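Local coordinates for trehalose synthase regulatory protein (PDB 5HUS), which probably serves as a regulatory subunit of the yeast trehalose synthase complex, through a C-terminal domain related to the trehalose-phosphatases of the HAD superfamily, at residues Phe141-Ala144 and Val149-His152; Glu170-Ile175 and Val184-Val189; Val246-Ser249 and Ile255-Ala258. All blocks are in the same frame, centred on the assembly; numbering follows the deposited sequence.

Interaction 1 (Phe141-Ala144 and Val149-His152); sequences FCEA and VRFH
Phe-141 and His-152 face each other at one end of an antiparallel beta hairpin, their side chains on the same face of the sheet. The two ring planes are only 16° apart but slid along each other, so they barely overlap; what lies over the phenyl face is His-152 CB, 3.6 Å from the centre of the Phe-141 ring, in a CH-pi contact displaced toward the CE2 edge. Phe-141 reaches this place because its CG sits between the backbone N and the carbonyl carbon (chi1 46°), which folds the ring back over the partner strand. The imidazole runs along the sheet toward the diagonal neighbour, and His-152 NE2 donates a hydrogen bond to Glu-143 OE1 (2.9 Å). The carboxylate oxygen lies close to the imidazole plane, whereas the nitrogen meets it on the anti side, 31° out of the carboxylate plane. Together with the phenyl contact this bond limits the rotation of the imidazole. Arg-150 leaves its NE 4.4 Å from Glu-143 OE1, where the opposite charges may attract weakly, beyond salt-bridge range. The backbone bonds of this pair are nearly straight, Arg-150 N to Glu-143 O being 2.8 Å. On the other face Cys-142 SG rests on Val-149 CG1 (3.9 Å), and the Phe-151 ring turns its edge to Phe-141 O. That face lies against helix 116-136, with Val-149 on Ile-126 and Cys-142 on Val-130; the hairpin forms one side of the four-stranded sheet of the probable HAD cap, strand 149-152 continuing into strand 192-197.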
# COMPACT_ATOMS: atom_id res chain seq x y z
N PHE A 141 -15.12 -0.67 -17.53
CA PHE A 141 -15.67 0.42 -16.73
C PHE A 141 -14.59 1.20 -15.99
O PHE A 141 -13.45 0.74 -15.85
CB PHE A 141 -16.71 -0.10 -15.73
CG PHE A 141 -16.31 -1.35 -14.98
CD1 PHE A 141 -16.58 -2.60 -15.50
CD2 PHE A 141 -15.73 -1.26 -13.72
CE1 PHE A 141 -16.24 -3.75 -14.80
CE2 PHE A 141 -15.39 -2.40 -13.01
CZ PHE A 141 -15.64 -3.65 -13.55
N CYS A 142 -14.96 2.39 -15.56
CA CYS A 142 -14.05 3.31 -14.88
C CYS A 142 -14.40 3.43 -13.41
O CYS A 142 -15.55 3.64 -13.05
CB CYS A 142 -14.10 4.69 -15.55
SG CYS A 142 -13.16 5.96 -14.68
N GLU A 143 -13.39 3.28 -12.55
CA GLU A 143 -13.54 3.51 -11.13
C GLU A 143 -12.72 4.74 -10.75
O GLU A 143 -11.50 4.72 -10.86
CB GLU A 143 -13.08 2.29 -10.33
CG GLU A 143 -13.07 2.50 -8.82
CD GLU A 143 -12.56 1.29 -8.06
OE1 GLU A 143 -11.81 0.47 -8.63
OE2 GLU A 143 -12.93 1.16 -6.87
N ALA A 144 -13.40 5.80 -10.35
CA ALA A 144 -12.71 7.02 -9.95
C ALA A 144 -12.80 7.21 -8.44
O ALA A 144 -13.88 7.36 -7.89
CB ALA A 144 -13.31 8.23 -10.67
N VAL A 149 -7.35 6.51 -10.23
CA VAL A 149 -8.34 6.11 -11.22
C VAL A 149 -7.98 4.71 -11.69
O VAL A 149 -6.81 4.41 -11.94
CB VAL A 149 -8.41 7.08 -12.42
CG1 VAL A 149 -9.51 6.65 -13.39
CG2 VAL A 149 -8.64 8.52 -11.95
N ARG A 150 -8.99 3.84 -11.79
CA ARG A 150 -8.74 2.48 -12.24
C ARG A 150 -9.64 2.13 -13.43
O ARG A 150 -10.85 2.30 -13.38
CB ARG A 150 -8.95 1.48 -11.10
CG ARG A 150 -8.36 0.11 -11.39
CD ARG A 150 -8.46 -0.83 -10.19
NE ARG A 150 -7.55 -0.47 -9.10
CZ ARG A 150 -6.46 -1.15 -8.79
NH1 ARG A 150 -6.12 -2.23 -9.49
NH2 ARG A 150 -5.69 -0.76 -7.78
N PHE A 151 -9.01 1.67 -14.50
CA PHE A 151 -9.70 1.29 -15.72
C PHE A 151 -9.83 -0.23 -15.74
O PHE A 151 -8.84 -0.94 -15.94
CB PHE A 151 -8.93 1.80 -16.95
CG PHE A 151 -9.57 1.48 -18.27
CD1 PHE A 151 -10.94 1.29 -18.38
CD2 PHE A 151 -8.80 1.40 -19.42
CE1 PHE A 151 -11.52 1.00 -19.61
CE2 PHE A 151 -9.37 1.11 -20.65
CZ PHE A 151 -10.73 0.92 -20.74
N HIS A 152 -11.03 -0.74 -15.51
CA HIS A 152 -11.27 -2.18 -15.42
C HIS A 152 -11.67 -2.78 -16.76
O HIS A 152 -12.57 -2.27 -17.42
CB HIS A 152 -12.36 -2.49 -14.40
CG HIS A 152 -12.03 -2.10 -12.99
ND1 HIS A 152 -11.55 -3.00 -12.06
CD2 HIS A 152 -12.14 -0.91 -12.34
CE1 HIS A 152 -11.37 -2.38 -10.91
NE2 HIS A 152 -11.72 -1.12 -11.05

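Interaction 2 (Glu170-Ile175 and Val184-Val189); sequences ETIQHI and VHATLV
Helix 161-179 packs on one face of the four-stranded antiparallel sheet in a two-layer alpha/beta unit, probably the cap domain of the HAD fold, as in trehalose-phosphatases; the contact of Glu-170-Ile-175 with Val-184-Val-189 is where it covers the edge strand 184-189. Helix and strand run in nearly opposite directions (169°) with their axes 7.4 Å apart at closest approach, a close spacing consistent with the small side chain of Ala-186 at the interface. Ile-172 and Ile-175, one helical turn apart, both direct their side chains at the strand. Ala-186 CB is met by Ile-175 through its beta-branch: CG2 comes to 3.8 Å, with CB and CD1 little farther, so the methyl nestles against the side chain of Ile-175 rather than touching a single atom. Ile-172 is farther from that methyl, its CG1 being 4.2 Å from Ala-186 CB. The branches of Ile-172 divide the work: CG2, anti to the backbone N, lies by the carbonyl oxygen of Ala-186, while the other branch, with CG1 beside the backbone N (chi1 -73°) and then extended, carries CD1 along the strand to Leu-188. No hydrogen bond joins the two segments, but Asn-176 OD1, next on the helix, accepts one from the backbone N of Ala-186. Ile-175 also touches Val-195 of strand 192-197 and Leu-129 of helix 116-136. At the far end, the side chains of Ile-172 and Leu-188 cross at about a right angle, with Ile-172 CD1 3.7 Å from Leu-188 CB.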
# COMPACT_ATOMS: atom_id res chain seq x y z
N GLU A 170 -2.68 0.36 -24.81
CA GLU A 170 -2.79 1.62 -25.55
C GLU A 170 -3.07 2.77 -24.58
O GLU A 170 -2.50 3.86 -24.70
CB GLU A 170 -3.90 1.51 -26.60
CG GLU A 170 -3.97 2.66 -27.58
CD GLU A 170 -4.72 3.86 -27.03
OE1 GLU A 170 -5.73 3.66 -26.32
OE2 GLU A 170 -4.29 5.00 -27.31
N THR A 171 -3.94 2.50 -23.62
CA THR A 171 -4.34 3.48 -22.62
C THR A 171 -3.19 3.85 -21.69
O THR A 171 -3.01 5.01 -21.33
CB THR A 171 -5.53 2.95 -21.79
OG1 THR A 171 -6.64 2.70 -22.66
CG2 THR A 171 -5.94 3.95 -20.72
N ILE A 172 -2.40 2.85 -21.31
CA ILE A 172 -1.19 3.08 -20.53
C ILE A 172 -0.23 4.04 -21.24
O ILE A 172 0.29 4.98 -20.63
CB ILE A 172 -0.48 1.76 -20.21
CG1 ILE A 172 -1.27 0.97 -19.17
CG2 ILE A 172 0.94 2.02 -19.72
CD1 ILE A 172 -0.74 -0.41 -18.92
N GLN A 173 -0.01 3.82 -22.53
CA GLN A 173 0.88 4.69 -23.31
C GLN A 173 0.32 6.11 -23.39
O GLN A 173 1.05 7.08 -23.23
CB GLN A 173 1.11 4.13 -24.71
CG GLN A 173 1.96 5.04 -25.59
CD GLN A 173 2.42 4.37 -26.87
OE1 GLN A 173 2.12 3.20 -27.12
NE2 GLN A 173 3.17 5.10 -27.69
N HIS A 174 -0.98 6.21 -23.65
CA HIS A 174 -1.70 7.48 -23.74
C HIS A 174 -1.55 8.29 -22.44
O HIS A 174 -1.09 9.44 -22.45
CB HIS A 174 -3.17 7.21 -24.06
CG HIS A 174 -4.01 8.45 -24.26
ND1 HIS A 174 -5.31 8.38 -24.70
CD2 HIS A 174 -3.74 9.76 -24.07
CE1 HIS A 174 -5.81 9.60 -24.78
NE2 HIS A 174 -4.88 10.46 -24.40
N ILE A 175 -1.92 7.68 -21.32
CA ILE A 175 -1.81 8.35 -20.02
C ILE A 175 -0.37 8.70 -19.66
O ILE A 175 -0.10 9.80 -19.17
CB ILE A 175 -2.42 7.47 -18.91
CG1 ILE A 175 -3.93 7.36 -19.13
CG2 ILE A 175 -2.12 8.05 -17.54
CD1 ILE A 175 -4.59 6.28 -18.29
N VAL A 184 2.90 11.30 -12.60
CA VAL A 184 1.76 10.39 -12.60
C VAL A 184 1.97 9.31 -13.66
O VAL A 184 2.41 9.61 -14.77
CB VAL A 184 0.44 11.15 -12.87
CG1 VAL A 184 -0.72 10.19 -13.10
CG2 VAL A 184 0.14 12.11 -11.73
N HIS A 185 1.68 8.06 -13.32
CA HIS A 185 1.83 6.97 -14.28
C HIS A 185 0.66 6.00 -14.24
O HIS A 185 -0.00 5.86 -13.21
CB HIS A 185 3.13 6.20 -14.03
CG HIS A 185 4.35 6.88 -14.57
ND1 HIS A 185 5.12 7.74 -13.82
CD2 HIS A 185 4.92 6.83 -15.80
CE1 HIS A 185 6.12 8.19 -14.56
NE2 HIS A 185 6.02 7.65 -15.76
N ALA A 186 0.42 5.35 -15.37
CA ALA A 186 -0.54 4.25 -15.46
C ALA A 186 0.22 2.92 -15.47
O ALA A 186 1.28 2.81 -16.09
CB ALA A 186 -1.39 4.39 -16.69
N THR A 187 -0.31 1.92 -14.78
CA THR A 187 0.34 0.61 -14.73
C THR A 187 -0.70 -0.48 -14.93
O THR A 187 -1.86 -0.32 -14.55
CB THR A 187 1.07 0.39 -13.39
OG1 THR A 187 1.86 1.55 -13.08
CG2 THR A 187 1.98 -0.82 -13.46
N LEU A 188 -0.30 -1.59 -15.55
CA LEU A 188 -1.19 -2.73 -15.70
C LEU A 188 -1.08 -3.62 -14.47
O LEU A 188 -0.01 -4.13 -14.15
CB LEU A 188 -0.86 -3.54 -16.96
CG LEU A 188 -1.80 -4.73 -17.19
CD1 LEU A 188 -3.15 -4.24 -17.72
CD2 LEU A 188 -1.18 -5.75 -18.14
N VAL A 189 -2.20 -3.78 -13.78
CA VAL A 189 -2.26 -4.63 -12.60
C VAL A 189 -3.41 -5.60 -12.76
O VAL A 189 -4.57 -5.18 -12.76
CB VAL A 189 -2.44 -3.82 -11.31
CG1 VAL A 189 -2.57 -4.75 -10.12
CG2 VAL A 189 -1.27 -2.86 -11.11

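Interaction 3 (Val246-Ser249 and Ile255-Ala258); sequences VLYS and IDEA
The beta-alpha-beta unit of strand 243-250, helix 254-265 and strand 272-278, part of the Rossmann-like core of this HAD-type domain, is joined at its strand-to-helix connection by a buried hydrogen bond between Tyr-248 and Asp-256, the one bond between Val-246 to Ser-249 and Ile-255 to Ala-258. The CB of Tyr-248 points from the strand toward the helix, and with CG anti to the backbone N (chi1 175°) the phenol is held out so that its hydroxyl reaches the first turn. The second torsion sets only the tilt of the ring plane, which leaves Asp-256 OD1 near that plane, at the ring edge. Asp-256 starts off to one side, but its CG stands beside the backbone N (chi1 -76°), and this brings the carboxylate back to the tyrosine. The two side chains meet at about a right angle, their flat groups 55° apart. The other carboxylate oxygen, OD2, takes a hydrogen bond from Thr-253 OG1, just ahead of the helix, so the carboxylate is held through both oxygens and its rotation is fixed. Asn-259 ND2 adds a second hydrogen bond at the phenol oxygen, and the ring of Tyr-260 stands steeply against the tyrosine ring. Ile-24 and Ala-26 of the neighbouring strand 20-26 touch Tyr-248 as well. Across the contact, Tyr-248 OH donates to the anti lone pair of Asp-256 OD1, at 2.8 Å.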
# COMPACT_ATOMS: atom_id res chain seq x y z
N VAL A 246 11.23 -2.44 11.47
CA VAL A 246 10.17 -2.19 10.48
C VAL A 246 9.88 -3.46 9.69
O VAL A 246 10.81 -4.16 9.27
CB VAL A 246 10.53 -1.05 9.51
CG1 VAL A 246 9.38 -0.78 8.54
CG2 VAL A 246 10.89 0.22 10.26
N LEU A 247 8.60 -3.76 9.49
CA LEU A 247 8.21 -4.92 8.72
C LEU A 247 7.16 -4.52 7.68
O LEU A 247 6.26 -3.75 7.97
CB LEU A 247 7.65 -6.02 9.64
CG LEU A 247 7.27 -7.38 9.05
CD1 LEU A 247 7.43 -8.46 10.12
CD2 LEU A 247 5.84 -7.42 8.51
N TYR A 248 7.30 -5.05 6.47
CA TYR A 248 6.29 -4.85 5.44
C TYR A 248 5.87 -6.19 4.88
O TYR A 248 6.73 -7.01 4.56
CB TYR A 248 6.81 -3.94 4.31
CG TYR A 248 5.85 -3.78 3.15
CD1 TYR A 248 5.85 -4.68 2.09
CD2 TYR A 248 4.93 -2.74 3.13
CE1 TYR A 248 4.96 -4.55 1.04
CE2 TYR A 248 4.04 -2.60 2.09
CZ TYR A 248 4.06 -3.51 1.04
OH TYR A 248 3.19 -3.37 -0.02
N SER A 249 4.56 -6.42 4.78
CA SER A 249 4.05 -7.62 4.16
C SER A 249 3.13 -7.24 3.00
O SER A 249 2.35 -6.30 3.11
CB SER A 249 3.29 -8.49 5.16
OG SER A 249 2.79 -9.66 4.52
N ILE A 255 4.00 -2.77 -7.34
CA ILE A 255 3.94 -1.80 -6.26
C ILE A 255 4.46 -2.41 -4.96
O ILE A 255 5.20 -1.76 -4.22
CB ILE A 255 2.51 -1.26 -6.07
CG1 ILE A 255 2.19 -0.29 -7.21
CG2 ILE A 255 2.36 -0.57 -4.72
CD1 ILE A 255 0.91 0.48 -7.03
N ASP A 256 4.09 -3.66 -4.69
CA ASP A 256 4.66 -4.39 -3.56
C ASP A 256 6.18 -4.42 -3.67
O ASP A 256 6.89 -4.23 -2.68
CB ASP A 256 4.12 -5.81 -3.49
CG ASP A 256 2.71 -5.87 -2.95
OD1 ASP A 256 2.45 -5.23 -1.91
OD2 ASP A 256 1.86 -6.54 -3.57
N GLU A 257 6.67 -4.66 -4.88
CA GLU A 257 8.10 -4.81 -5.10
C GLU A 257 8.86 -3.54 -4.75
O GLU A 257 9.92 -3.61 -4.14
CB GLU A 257 8.39 -5.21 -6.55
CG GLU A 257 8.04 -6.67 -6.84
CD GLU A 257 8.67 -7.62 -5.85
OE1 GLU A 257 9.87 -7.44 -5.52
OE2 GLU A 257 7.97 -8.55 -5.38
N ALA A 258 8.30 -2.39 -5.13
CA ALA A 258 8.90 -1.11 -4.78
C ALA A 258 8.94 -0.95 -3.27
O ALA A 258 9.92 -0.45 -2.72
CB ALA A 258 8.16 0.04 -5.42

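In the fold
From the N terminus, strands 20-26, 69-74 and 93-96 lay down part of the large mixed sheet before the chain leaves for the probable cap. There interaction 1 closes a four-residue turn, joining outer strand 141-144 to its inner neighbour; interaction 2 then spans the end of helix 161-179 and the loop after it, covering the opposite outer strand, 184-189. The two touch where Phe-151 CE2 packs on Thr-171 OG1. Back in the mixed sheet, interaction 3 closes the short link between strand 243-250 and helix 254-265. Interaction 3 touches neither; its centre lies about 25 Å and 22 Å from those of interactions 1 and 2. The three follow in series, none nested or crossing.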